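Local coordinates for long form salivary protein D7L1 (Aedes aegypti, PDB 3DXL) that binds and sequesters biogenic amines and leukotrienes of the vertebrate host, modulating blood feeding by the female mosquito, at residues 160-165 with 170-175; 176-181 with 259-264; 192-197 with 242-247. All blocks are in the same frame, centred on the assembly; numbering follows the deposited sequence.

Contact 1: 160-165 with 170-175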
loop_
_atom_site.group_PDB
_atom_site.type_symbol
_atom_site.label_atom_id
_atom_site.label_comp_id
_atom_site.label_asym_id
_atom_site.label_seq_id
_atom_site.Cartn_x
_atom_site.Cartn_y
_atom_site.Cartn_z
ATOM N N LYS A 160 -10.635 1.109 -15.084
ATOM C CA LYS A 160 -9.592 1.298 -16.070
ATOM C C LYS A 160 -9.694 0.279 -17.204
ATOM O O LYS A 160 -9.560 0.623 -18.377
ATOM C CB LYS A 160 -8.239 1.197 -15.366
ATOM C CG LYS A 160 -7.023 1.425 -16.208
ATOM C CD LYS A 160 -5.791 1.507 -15.320
ATOM C CE LYS A 160 -4.528 1.595 -16.148
ATOM N NZ LYS A 160 -3.335 1.517 -15.269
ATOM N N TYR A 161 -9.944 -0.982 -16.857
ATOM C CA TYR A 161 -9.863 -2.055 -17.847
ATOM C C TYR A 161 -11.209 -2.493 -18.416
ATOM O O TYR A 161 -11.256 -3.014 -19.531
ATOM C CB TYR A 161 -9.065 -3.240 -17.294
ATOM C CG TYR A 161 -7.638 -2.842 -17.007
ATOM C CD1 TYR A 161 -6.725 -2.658 -18.049
ATOM C CD2 TYR A 161 -7.206 -2.601 -15.706
ATOM C CE1 TYR A 161 -5.426 -2.263 -17.796
ATOM C CE2 TYR A 161 -5.894 -2.205 -15.449
ATOM C CZ TYR A 161 -5.016 -2.039 -16.497
ATOM O OH TYR A 161 -3.714 -1.647 -16.243
ATOM N N TYR A 162 -12.278 -2.281 -17.652
ATOM C CA TYR A 162 -13.646 -2.657 -18.046
ATOM C C TYR A 162 -14.556 -1.446 -17.815
ATOM O O TYR A 162 -15.432 -1.480 -16.958
ATOM C CB TYR A 162 -14.117 -3.890 -17.245
ATOM C CG TYR A 162 -13.185 -5.056 -17.410
ATOM C CD1 TYR A 162 -13.362 -5.963 -18.457
ATOM C CD2 TYR A 162 -12.099 -5.239 -16.548
ATOM C CE1 TYR A 162 -12.487 -7.016 -18.640
ATOM C CE2 TYR A 162 -11.216 -6.277 -16.720
ATOM C CZ TYR A 162 -11.415 -7.168 -17.767
ATOM O OH TYR A 162 -10.539 -8.201 -17.925
ATOM N N PRO A 163 -14.349 -0.362 -18.587
ATOM C CA PRO A 163 -15.003 0.900 -18.242
ATOM C C PRO A 163 -16.531 0.877 -18.333
ATOM O O PRO A 163 -17.105 0.241 -19.226
ATOM C CB PRO A 163 -14.426 1.897 -19.265
ATOM C CG PRO A 163 -13.246 1.231 -19.855
ATOM C CD PRO A 163 -13.494 -0.231 -19.779
ATOM N N ALA A 164 -17.176 1.570 -17.404
ATOM C CA ALA A 164 -18.610 1.825 -17.465
ATOM C C ALA A 164 -18.971 2.414 -18.822
ATOM O O ALA A 164 -18.234 3.238 -19.372
ATOM C CB ALA A 164 -19.027 2.765 -16.350
ATOM N N GLY A 165 -20.107 1.977 -19.354
ATOM C CA GLY A 165 -20.600 2.457 -20.644
ATOM C C GLY A 165 -19.991 1.768 -21.852
ATOM O O GLY A 165 -20.410 2.020 -22.987
ATOM N N GLN A 170 -19.680 -5.672 -18.965
ATOM C CA GLN A 170 -20.417 -6.907 -18.665
ATOM C C GLN A 170 -19.534 -8.026 -18.118
ATOM O O GLN A 170 -20.010 -8.888 -17.391
ATOM C CB GLN A 170 -21.182 -7.387 -19.911
ATOM C CG GLN A 170 -20.287 -7.758 -21.099
ATOM C CD GLN A 170 -21.063 -8.090 -22.367
ATOM O OE1 GLN A 170 -21.986 -8.900 -22.347
ATOM N NE2 GLN A 170 -20.678 -7.473 -23.477
ATOM N N GLN A 171 -18.246 -8.004 -18.454
ATOM C CA GLN A 171 -17.335 -9.039 -17.981
ATOM C C GLN A 171 -17.154 -9.028 -16.468
ATOM O O GLN A 171 -16.746 -10.029 -15.891
ATOM C CB GLN A 171 -15.984 -8.938 -18.680
ATOM C CG GLN A 171 -16.043 -9.219 -20.174
ATOM C CD GLN A 171 -14.665 -9.277 -20.789
ATOM O OE1 GLN A 171 -13.789 -10.009 -20.327
ATOM N NE2 GLN A 171 -14.462 -8.505 -21.843
ATOM N N LEU A 172 -17.468 -7.902 -15.830
ATOM C CA LEU A 172 -17.326 -7.818 -14.380
ATOM C C LEU A 172 -18.228 -8.824 -13.662
ATOM O O LEU A 172 -17.911 -9.244 -12.558
ATOM C CB LEU A 172 -17.582 -6.397 -13.883
ATOM C CG LEU A 172 -16.530 -5.363 -14.291
ATOM C CD1 LEU A 172 -16.873 -4.029 -13.651
ATOM C CD2 LEU A 172 -15.114 -5.799 -13.896
ATOM N N CYS A 173 -19.342 -9.209 -14.286
ATOM C CA CYS A 173 -20.224 -10.228 -13.719
ATOM C C CYS A 173 -19.460 -11.506 -13.410
ATOM O O CYS A 173 -19.624 -12.085 -12.336
ATOM C CB CYS A 173 -21.382 -10.527 -14.671
ATOM S SG CYS A 173 -22.553 -9.174 -14.816
ATOM N N GLN A 174 -18.628 -11.941 -14.349
ATOM C CA GLN A 174 -17.841 -13.156 -14.183
ATOM C C GLN A 174 -16.598 -12.893 -13.327
ATOM O O GLN A 174 -16.241 -13.717 -12.479
ATOM C CB GLN A 174 -17.444 -13.717 -15.550
ATOM C CG GLN A 174 -18.621 -14.223 -16.399
ATOM C CD GLN A 174 -19.302 -13.119 -17.198
ATOM O OE1 GLN A 174 -18.645 -12.352 -17.908
ATOM N NE2 GLN A 174 -20.623 -13.035 -17.085
ATOM N N ILE A 175 -15.945 -11.751 -13.551
ATOM C CA ILE A 175 -14.714 -11.424 -12.848
ATOM C C ILE A 175 -14.939 -11.365 -11.332
ATOM O O ILE A 175 -14.152 -11.922 -10.551
ATOM C CB ILE A 175 -14.109 -10.119 -13.412
ATOM C CG1 ILE A 175 -13.525 -10.390 -14.801
ATOM C CG2 ILE A 175 -13.033 -9.550 -12.477
ATOM C CD1 ILE A 175 -13.232 -9.150 -15.612
HETATM O O HOH W 1 -11.043 -9.612 -20.144
#
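The terminal methyl of I175, CD1, rests on one face of the Y162 ring in a CH-pi contact, 3.7 Å from the ring centroid and 23° off the normal. It is displaced toward the hydroxyl end of the ring, where I175 CD1 comes within 3.4 Å of Y162 CZ. The two side chains approach from opposite directions. L172 meets the root of the tyrosine instead: its CD2 methyl lies 4.0 Å from Y162 CB and reaches the ring obliquely. Q171 crosses the ring at about a right angle, its amide plane turned 76° from the ring plane, and its OE1 passes 3.7 Å from Y162 CE1. No direct hydrogen bond joins the segments, but a water bridges them: it lies in the plane of the Y162 ring, 2.7 Å from Y162 OH and 2.8 Å from Q171 OE1. With CG anti to its carbonyl carbon (chi1 -65°) and the chain extended beyond, Q171 carries its amide out to this water. Y162 is the first residue to leave helix 153-161, and its side chain points toward 170-175. Around this first shell, H189, a noradrenaline-binding residue, meets the Y162 ring edge-to-face, L185 and F186 of helix 184-196 pack on Y162, and the C173–C301 disulfide ties the short helix to the C-terminal tail. The chemistry is thus divided: one methyl, I175 CD1, covers a face of a buried tyrosine and L172 packs at its base, while a water takes up its hydroxyl, and the ring packed in this way stands directly against a ligand-binding histidine.

Contact 2: 176-181 with 259-264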
loop_
_atom_site.group_PDB
_atom_site.type_symbol
_atom_site.label_atom_id
_atom_site.label_comp_id
_atom_site.label_asym_id
_atom_site.label_seq_id
_atom_site.Cartn_x
_atom_site.Cartn_y
_atom_site.Cartn_z
ATOM N N ARG A 176 -16.041 -10.748 -10.919
ATOM C CA ARG A 176 -16.332 -10.573 -9.500
ATOM C C ARG A 176 -16.748 -11.878 -8.837
ATOM O O ARG A 176 -16.763 -11.970 -7.609
ATOM C CB ARG A 176 -17.404 -9.512 -9.281
ATOM C CG ARG A 176 -16.946 -8.103 -9.591
ATOM C CD ARG A 176 -18.000 -7.123 -9.162
ATOM N NE ARG A 176 -17.600 -5.741 -9.417
ATOM C CZ ARG A 176 -18.338 -4.682 -9.105
ATOM N NH1 ARG A 176 -19.518 -4.836 -8.515
ATOM N NH2 ARG A 176 -17.890 -3.462 -9.379
ATOM N N GLN A 177 -17.078 -12.876 -9.654
ATOM C CA GLN A 177 -17.397 -14.220 -9.155
ATOM C C GLN A 177 -16.198 -15.170 -9.252
ATOM O O GLN A 177 -16.346 -16.400 -9.215
ATOM C CB GLN A 177 -18.625 -14.789 -9.876
ATOM C CG GLN A 177 -19.903 -13.997 -9.622
ATOM C CD GLN A 177 -21.100 -14.584 -10.332
ATOM O OE1 GLN A 177 -21.696 -15.559 -9.869
ATOM N NE2 GLN A 177 -21.457 -13.998 -11.464
ATOM N N TYR A 178 -15.006 -14.590 -9.364
ATOM C CA TYR A 178 -13.744 -15.351 -9.344
ATOM C C TYR A 178 -13.534 -16.262 -10.554
ATOM O O TYR A 178 -12.796 -17.235 -10.478
ATOM C CB TYR A 178 -13.560 -16.125 -8.022
ATOM C CG TYR A 178 -13.273 -15.213 -6.848
ATOM C CD1 TYR A 178 -11.984 -14.720 -6.619
ATOM C CD2 TYR A 178 -14.286 -14.828 -5.980
ATOM C CE1 TYR A 178 -11.715 -13.875 -5.556
ATOM C CE2 TYR A 178 -14.034 -13.973 -4.908
ATOM C CZ TYR A 178 -12.733 -13.508 -4.694
ATOM O OH TYR A 178 -12.432 -12.665 -3.636
ATOM N N THR A 179 -14.166 -15.939 -11.676
ATOM C CA THR A 179 -13.826 -16.588 -12.936
ATOM C C THR A 179 -12.472 -16.065 -13.403
ATOM O O THR A 179 -12.259 -14.851 -13.502
ATOM C CB THR A 179 -14.909 -16.355 -13.998
ATOM O OG1 THR A 179 -16.070 -17.086 -13.609
ATOM C CG2 THR A 179 -14.468 -16.843 -15.365
ATOM N N VAL A 180 -11.557 -16.982 -13.674
ATOM C CA VAL A 180 -10.219 -16.630 -14.135
ATOM C C VAL A 180 -10.183 -16.606 -15.659
ATOM O O VAL A 180 -10.105 -17.651 -16.305
ATOM C CB VAL A 180 -9.158 -17.610 -13.595
ATOM C CG1 VAL A 180 -7.770 -17.190 -14.069
ATOM C CG2 VAL A 180 -9.195 -17.683 -12.057
ATOM N N LEU A 181 -10.277 -15.414 -16.233
ATOM C CA LEU A 181 -10.170 -15.239 -17.674
ATOM C C LEU A 181 -8.720 -15.405 -18.146
ATOM O O LEU A 181 -7.783 -15.340 -17.338
ATOM C CB LEU A 181 -10.761 -13.890 -18.100
ATOM C CG LEU A 181 -12.208 -13.621 -17.666
ATOM C CD1 LEU A 181 -12.620 -12.212 -18.039
ATOM C CD2 LEU A 181 -13.178 -14.631 -18.294
ATOM N N ASP A 259 -10.731 -19.888 1.653
ATOM C CA ASP A 259 -10.078 -18.936 2.543
ATOM C C ASP A 259 -9.509 -17.755 1.771
ATOM O O ASP A 259 -9.604 -16.617 2.234
ATOM C CB ASP A 259 -8.971 -19.626 3.340
ATOM C CG ASP A 259 -9.509 -20.562 4.393
ATOM O OD1 ASP A 259 -10.736 -20.596 4.609
ATOM O OD2 ASP A 259 -8.684 -21.242 5.031
ATOM N N PHE A 260 -8.920 -18.021 0.605
ATOM C CA PHE A 260 -8.423 -16.938 -0.248
ATOM C C PHE A 260 -9.518 -15.959 -0.649
ATOM O O PHE A 260 -9.341 -14.741 -0.539
ATOM C CB PHE A 260 -7.701 -17.455 -1.500
ATOM C CG PHE A 260 -7.387 -16.369 -2.486
ATOM C CD1 PHE A 260 -6.336 -15.486 -2.252
ATOM C CD2 PHE A 260 -8.170 -16.191 -3.616
ATOM C CE1 PHE A 260 -6.065 -14.454 -3.142
ATOM C CE2 PHE A 260 -7.904 -15.167 -4.504
ATOM C CZ PHE A 260 -6.848 -14.304 -4.268
ATOM N N LYS A 261 -10.636 -16.477 -1.148
ATOM C CA LYS A 261 -11.737 -15.611 -1.560
ATOM C C LYS A 261 -12.238 -14.782 -0.380
ATOM O O LYS A 261 -12.501 -13.597 -0.524
ATOM C CB LYS A 261 -12.862 -16.424 -2.193
ATOM C CG LYS A 261 -12.465 -17.064 -3.518
ATOM C CD LYS A 261 -13.529 -18.032 -4.015
ATOM C CE LYS A 261 -13.086 -18.688 -5.301
ATOM N NZ LYS A 261 -14.130 -19.613 -5.840
ATOM N N GLU A 262 -12.328 -15.397 0.794
ATOM C CA GLU A 262 -12.739 -14.680 1.989
ATOM C C GLU A 262 -11.759 -13.553 2.349
ATOM O O GLU A 262 -12.166 -12.415 2.616
ATOM C CB GLU A 262 -12.933 -15.646 3.155
ATOM C CG GLU A 262 -13.589 -14.986 4.334
ATOM C CD GLU A 262 -13.977 -15.926 5.464
ATOM O OE1 GLU A 262 -13.877 -17.170 5.324
ATOM O OE2 GLU A 262 -14.406 -15.395 6.501
ATOM N N ALA A 263 -10.469 -13.867 2.321
ATOM C CA ALA A 263 -9.430 -12.894 2.632
ATOM C C ALA A 263 -9.405 -11.749 1.612
ATOM O O ALA A 263 -9.261 -10.574 1.971
ATOM C CB ALA A 263 -8.094 -13.584 2.682
ATOM N N PHE A 264 -9.529 -12.105 0.339
ATOM C CA PHE A 264 -9.458 -11.162 -0.783
ATOM C C PHE A 264 -10.681 -10.248 -0.756
ATOM O O PHE A 264 -10.567 -9.043 -0.965
ATOM C CB PHE A 264 -9.417 -11.977 -2.078
ATOM C CG PHE A 264 -8.716 -11.327 -3.253
ATOM C CD1 PHE A 264 -7.366 -11.006 -3.195
ATOM C CD2 PHE A 264 -9.386 -11.154 -4.468
ATOM C CE1 PHE A 264 -6.717 -10.491 -4.311
ATOM C CE2 PHE A 264 -8.731 -10.632 -5.584
ATOM C CZ PHE A 264 -7.391 -10.302 -5.490
HETATM O O HOH W 2 -13.825 -19.546 -8.749
#
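Y178 OH is hydrogen-bonded to OD1 of D265, a noradrenaline-binding residue, and at the same time lies against the helix 257-271, 3.5 Å from F264 CB. It also sits in the plane of the F264 ring, at its edge. One face of the ring behind this hydroxyl is covered by the aliphatic part of K261: K261 CG stands over its centre in a CH-pi contact, 3.6 Å from the Y178 centroid and only 4° off the normal. Because the lysine chain is extended, it runs back along the tyrosine in the opposite direction until K261 CE is 3.8 Å from Y178 CB. The ammonium group then reaches a water, 2.9 Å from K261 NZ, which donates to Y178 O at 3.1 Å. At the ring's rim, Y178 CE1 packs 3.7 Å from F264 CD2. Positive phi (67°) makes Y178 the C-prime residue of a Schellman motif that ends the preceding helix, and its side chain points to helix 257-271 from that turn. The contact thereby joins the loop between helices 172-175 and 184-196 to helix 257-271, with Y248 of helix 243-253 also touching Y178 and F215 of helix 208-217 packing on F260.

Contact 3: 192-197 with 242-247; sequences CVMKGI and EKSWHY
This is a buried helix-to-helix contact in the C-terminal PBP/GOBP domain, where the C-terminal end of helix 184-196 passes the first turn of helix 243-253. The axes of the short helical segments 192-196 and 243-247 stand almost perpendicular, at 86°, and approach to 9.2 Å. A small residue sits at the crossing: the CA atoms of M194 and S244 are just 5.9 Å apart. M194 CB lies 3.7 Å from S244 OG, and the serine CB fits beside the first two carbons of the methionine. From there M194 turns along the partner helix. Bends at chi2 (-75°) and chi3 (-79°) fold the thioether round, bringing CE to 3.8 Å from S244 O and 4.0 Å from Y247 CB. The methionine thus touches Y247 at its base, while the tyrosine ring leads off at about a right angle to dock among L229, C232 and K233 of helix 223-234, its hydroxyl bonded to E236. No hydrogen bond links the two segments directly. S244 OG instead bonds to OD1 of D191, just before 192-197, and the other oxygen of that carboxylate forms a salt bridge with K195 NZ, which is also hydrogen-bonded to N204. D191 therefore ties the serine to the lysine at the margin of the apolar contact. C192 is disulfide-bonded to C157, tying helix 153-161 to helix 184-196. The crossing is part of the all-helical, disulfide-linked PBP/GOBP (odorant-binding protein) fold, here in the domain that binds biogenic amines.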
loop_
_atom_site.group_PDB
_atom_site.type_symbol
_atom_site.label_atom_id
_atom_site.label_comp_id
_atom_site.label_asym_id
_atom_site.label_seq_id
_atom_site.Cartn_x
_atom_site.Cartn_y
_atom_site.Cartn_z
ATOM N N CYS A 192 -2.935 -5.038 -12.058
ATOM C CA CYS A 192 -3.361 -3.805 -11.378
ATOM C C CYS A 192 -3.846 -4.101 -9.963
ATOM O O CYS A 192 -3.438 -3.430 -9.006
ATOM C CB CYS A 192 -4.457 -3.110 -12.197
ATOM S SG CYS A 192 -5.161 -1.580 -11.505
ATOM N N VAL A 193 -4.686 -5.122 -9.816
ATOM C CA VAL A 193 -5.265 -5.440 -8.509
ATOM C C VAL A 193 -4.212 -6.017 -7.555
ATOM O O VAL A 193 -4.082 -5.558 -6.418
ATOM C CB VAL A 193 -6.462 -6.405 -8.635
ATOM C CG1 VAL A 193 -6.960 -6.823 -7.266
ATOM C CG2 VAL A 193 -7.585 -5.757 -9.433
ATOM N N MET A 194 -3.468 -7.017 -8.022
ATOM C CA MET A 194 -2.476 -7.690 -7.175
ATOM C C MET A 194 -1.364 -6.751 -6.708
ATOM O O MET A 194 -0.880 -6.869 -5.584
ATOM C CB MET A 194 -1.884 -8.905 -7.895
ATOM C CG MET A 194 -2.894 -10.001 -8.196
ATOM S SD MET A 194 -3.384 -10.996 -6.767
ATOM C CE MET A 194 -1.977 -12.115 -6.620
ATOM N N LYS A 195 -0.961 -5.821 -7.570
ATOM C CA LYS A 195 0.019 -4.819 -7.156
ATOM C C LYS A 195 -0.618 -3.784 -6.236
ATOM O O LYS A 195 0.012 -3.311 -5.288
ATOM C CB LYS A 195 0.683 -4.167 -8.368
ATOM C CG LYS A 195 1.675 -5.100 -9.017
ATOM C CD LYS A 195 2.278 -4.514 -10.266
ATOM C CE LYS A 195 3.353 -5.422 -10.825
ATOM N NZ LYS A 195 3.615 -5.123 -12.252
ATOM N N GLY A 196 -1.879 -3.448 -6.487
ATOM C CA GLY A 196 -2.577 -2.458 -5.677
ATOM C C GLY A 196 -2.823 -2.877 -4.246
ATOM O O GLY A 196 -2.920 -2.039 -3.354
ATOM N N ILE A 197 -2.947 -4.181 -4.017
ATOM C CA ILE A 197 -3.052 -4.697 -2.653
ATOM C C ILE A 197 -1.748 -5.314 -2.167
ATOM O O ILE A 197 -1.710 -5.941 -1.111
ATOM C CB ILE A 197 -4.217 -5.681 -2.491
ATOM C CG1 ILE A 197 -3.990 -6.930 -3.386
ATOM C CG2 ILE A 197 -5.519 -4.920 -2.745
ATOM C CD1 ILE A 197 -5.017 -8.031 -3.246
ATOM N N GLU A 242 3.044 -11.631 -16.416
ATOM C CA GLU A 242 2.029 -12.646 -16.151
ATOM C C GLU A 242 2.055 -13.179 -14.730
ATOM O O GLU A 242 1.220 -14.016 -14.365
ATOM C CB GLU A 242 2.178 -13.795 -17.135
ATOM C CG GLU A 242 1.734 -13.426 -18.534
ATOM C CD GLU A 242 1.641 -14.623 -19.451
ATOM O OE1 GLU A 242 2.419 -15.587 -19.272
ATOM O OE2 GLU A 242 0.797 -14.589 -20.366
ATOM N N LYS A 243 2.994 -12.682 -13.926
ATOM C CA LYS A 243 3.168 -13.222 -12.587
ATOM C C LYS A 243 1.971 -12.943 -11.675
ATOM O O LYS A 243 1.536 -13.854 -10.967
ATOM C CB LYS A 243 4.509 -12.792 -11.979
ATOM C CG LYS A 243 5.703 -13.453 -12.680
ATOM C CD LYS A 243 7.044 -12.875 -12.258
ATOM C CE LYS A 243 7.516 -13.474 -10.960
ATOM N NZ LYS A 243 8.709 -12.770 -10.430
ATOM N N SER A 244 1.427 -11.721 -11.709
ATOM C CA SER A 244 0.232 -11.393 -10.909
ATOM C C SER A 244 -0.916 -12.347 -11.223
ATOM O O SER A 244 -1.514 -12.950 -10.327
ATOM C CB SER A 244 -0.233 -9.959 -11.160
ATOM O OG SER A 244 0.639 -9.023 -10.549
ATOM N N TRP A 245 -1.207 -12.485 -12.512
ATOM C CA TRP A 245 -2.278 -13.367 -12.961
ATOM C C TRP A 245 -2.007 -14.821 -12.566
ATOM O O TRP A 245 -2.912 -15.523 -12.106
ATOM C CB TRP A 245 -2.445 -13.221 -14.470
ATOM C CG TRP A 245 -3.448 -14.166 -15.074
ATOM C CD1 TRP A 245 -4.805 -13.996 -15.139
ATOM C CD2 TRP A 245 -3.167 -15.422 -15.711
ATOM N NE1 TRP A 245 -5.385 -15.074 -15.782
ATOM C CE2 TRP A 245 -4.407 -15.966 -16.130
ATOM C CE3 TRP A 245 -1.994 -16.149 -15.958
ATOM C CZ2 TRP A 245 -4.502 -17.193 -16.804
ATOM C CZ3 TRP A 245 -2.093 -17.377 -16.615
ATOM C CH2 TRP A 245 -3.339 -17.881 -17.033
ATOM N N HIS A 246 -0.765 -15.266 -12.730
ATOM C CA HIS A 246 -0.395 -16.615 -12.326
ATOM C C HIS A 246 -0.751 -16.910 -10.874
ATOM O O HIS A 246 -1.341 -17.950 -10.569
ATOM C CB HIS A 246 1.094 -16.867 -12.546
ATOM C CG HIS A 246 1.580 -18.140 -11.931
ATOM N ND1 HIS A 246 1.367 -19.376 -12.507
ATOM C CD2 HIS A 246 2.268 -18.370 -10.786
ATOM C CE1 HIS A 246 1.907 -20.310 -11.744
ATOM N NE2 HIS A 246 2.455 -19.727 -10.692
ATOM N N TYR A 247 -0.368 -16.008 -9.967
ATOM C CA TYR A 247 -0.629 -16.254 -8.563
ATOM C C TYR A 247 -2.110 -16.165 -8.232
ATOM O O TYR A 247 -2.615 -16.964 -7.436
ATOM C CB TYR A 247 0.216 -15.329 -7.682
ATOM C CG TYR A 247 1.644 -15.811 -7.571
ATOM C CD1 TYR A 247 1.963 -16.913 -6.787
ATOM C CD2 TYR A 247 2.668 -15.182 -8.270
ATOM C CE1 TYR A 247 3.265 -17.369 -6.688
ATOM C CE2 TYR A 247 3.987 -15.633 -8.171
ATOM C CZ TYR A 247 4.265 -16.724 -7.384
ATOM O OH TYR A 247 5.555 -17.177 -7.274
#

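The three contacts lie on the same side of the chain's centre, in the C-terminal, amine-binding part of the protein. Contacts 1 and 2 follow one another along the chain, their centres 16 Å apart, and are joined where T179 N probably bonds to Q174 O (3.1 Å) and L181 packs on Q171 and I175. Contact 3 is nested inside the loop closed by contact 2, 13 Å away between centres; W245 NE1 and L181 O, 2.9 Å apart, connect them, as does F264 against V193 and I197. Contacts 1 and 2 border the noradrenaline site through H189, R176 and D265, and R176 bridges to E158, another of its residues. Contact 3 stands farther back, the M194 side chain about 8 Å from that of H189.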